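Local coordinates for armadillo repeat protein arm00016 (Synthetic construct, PDB 4D4E) that is a computationally designed armadillo repeat protein, probably meant as a scaffold for binding extended peptides through its repeated modules, at residues A[18-21]-A[27-30]. Residues are numbered along the deposited sequence; the frame is centred on the assembly and turned at random.
Sequences VQQL and QELQ
Q20 and E28 meet through two extended side chains whose first torsions differ. In Q20, CG lies anti to the carbonyl carbon (chi1 -68°), and the chain runs on extended, with its CG methylene set against E28. In E28, CG lies anti to the backbone N (chi1 -167°) and the extended chain carries the carboxylate over to Q20. The two side chains cross at about a right angle. Carboxylate oxygen OE2 of E28 comes against the methylene CG of Q20 at 3.2 Å. Amide NE2 of Q20 is 3.5 Å from the same OE2, but the two do not form a hydrogen bond. The amide and carboxylate planes are turned 73° apart. The other oxygen, OE1 of E28, is hydrogen-bonded to OG of S23 in the intervening turn, which should limit rotation of the carboxylate. With an alanine here in place of Q20, CG and the amide would be gone, and the E28 carboxylate would probably lose most of the surface it rests on.

L29 approaches on the buried side. Its methyl CD1 lies 3.6 Å from the backbone O of L21 and 3.9 Å from L21 CA. The leucine methyls CD2 of L21 and CD1 of L29 are farther apart, at 4.5 Å. Backbone packs here too, with O of Q20 3.7 Å from CA of L29. No hydrogen bond joins the two segments; the contact is mainly one of close packing.

The contact joins the end of helix 14-20 to the start of helix 26-40, near the N-terminal end of the armadillo solenoid. D25 OD1 accepts a hydrogen bond from E28 N close to the start of the second helix. Farther along helix 26-40, Q20 touches A32, while L21 reaches A32, L33 and L36. L29 also packs on L62, just after helix 56-61.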
loop_
_atom_site.group_PDB
_atom_site.type_symbol
_atom_site.label_atom_id
_atom_site.label_comp_id
_atom_site.label_asym_id
_atom_site.label_seq_id
_atom_site.Cartn_x
_atom_site.Cartn_y
_atom_site.Cartn_z
ATOM N N VAL A 18 -1.049 24.424 9.249
ATOM C CA VAL A 18 -2.274 23.725 8.881
ATOM C C VAL A 18 -3.305 24.630 8.184
ATOM O O VAL A 18 -3.929 24.223 7.183
ATOM C CB VAL A 18 -2.955 23.064 10.115
ATOM C CG1 VAL A 18 -4.437 22.713 9.810
ATOM C CG2 VAL A 18 -2.145 21.847 10.565
ATOM N N GLN A 19 -3.478 25.841 8.707
ATOM C CA GLN A 19 -4.329 26.825 8.064
ATOM C C GLN A 19 -3.927 27.103 6.606
ATOM O O GLN A 19 -4.800 27.262 5.736
ATOM C CB GLN A 19 -4.318 28.130 8.840
ATOM C CG GLN A 19 -5.625 28.870 8.682
ATOM C CD GLN A 19 -5.491 30.320 9.091
ATOM O OE1 GLN A 19 -4.506 30.701 9.725
ATOM N NE2 GLN A 19 -6.484 31.140 8.743
ATOM N N GLN A 20 -2.615 27.157 6.348
ATOM C CA GLN A 20 -2.109 27.461 5.013
ATOM C C GLN A 20 -2.407 26.394 3.972
ATOM O O GLN A 20 -2.406 26.712 2.786
ATOM C CB GLN A 20 -0.613 27.773 5.047
ATOM C CG GLN A 20 -0.324 29.072 5.774
ATOM C CD GLN A 20 1.149 29.243 6.100
ATOM O OE1 GLN A 20 1.952 28.305 5.967
ATOM N NE2 GLN A 20 1.525 30.455 6.512
ATOM N N LEU A 21 -2.668 25.151 4.400
ATOM C CA LEU A 21 -3.168 24.098 3.484
ATOM C C LEU A 21 -4.501 24.491 2.827
ATOM O O LEU A 21 -4.867 23.948 1.796
ATOM C CB LEU A 21 -3.338 22.746 4.228
ATOM C CG LEU A 21 -2.092 22.180 4.917
ATOM C CD1 LEU A 21 -2.419 20.825 5.488
ATOM C CD2 LEU A 21 -0.873 22.064 3.947
ATOM N N GLN A 27 1.653 29.410 -3.707
ATOM C CA GLN A 27 3.040 29.196 -3.229
ATOM C C GLN A 27 3.099 29.028 -1.699
ATOM O O GLN A 27 3.947 28.308 -1.176
ATOM C CB GLN A 27 4.120 30.166 -3.823
ATOM C CG GLN A 27 3.789 31.666 -3.937
ATOM C CD GLN A 27 2.746 32.024 -5.022
ATOM O OE1 GLN A 27 2.455 31.240 -5.934
ATOM N NE2 GLN A 27 2.179 33.221 -4.910
ATOM N N GLU A 28 2.163 29.667 -1.015
ATOM C CA GLU A 28 1.953 29.461 0.404
ATOM C C GLU A 28 1.378 28.057 0.676
ATOM O O GLU A 28 1.788 27.402 1.633
ATOM C CB GLU A 28 0.981 30.506 0.893
ATOM C CG GLU A 28 0.882 30.649 2.393
ATOM C CD GLU A 28 -0.270 31.555 2.766
ATOM O OE1 GLU A 28 -0.912 32.096 1.833
ATOM O OE2 GLU A 28 -0.541 31.722 3.978
ATOM N N LEU A 29 0.434 27.594 -0.162
ATOM C CA LEU A 29 -0.016 26.200 -0.055
ATOM C C LEU A 29 1.197 25.265 -0.168
ATOM O O LEU A 29 1.463 24.453 0.741
ATOM C CB LEU A 29 -1.091 25.856 -1.084
ATOM C CG LEU A 29 -1.404 24.353 -1.357
ATOM C CD1 LEU A 29 -1.847 23.645 -0.106
ATOM C CD2 LEU A 29 -2.455 24.156 -2.431
ATOM N N GLN A 30 1.910 25.371 -1.288
ATOM C CA GLN A 30 3.090 24.545 -1.598
ATOM C C GLN A 30 4.067 24.552 -0.431
ATOM O O GLN A 30 4.567 23.523 -0.030
ATOM C CB GLN A 30 3.823 25.197 -2.793
ATOM C CG GLN A 30 4.792 24.295 -3.547
ATOM C CD GLN A 30 5.886 25.061 -4.317
ATOM O OE1 GLN A 30 6.017 26.290 -4.214
ATOM N NE2 GLN A 30 6.696 24.325 -5.056
#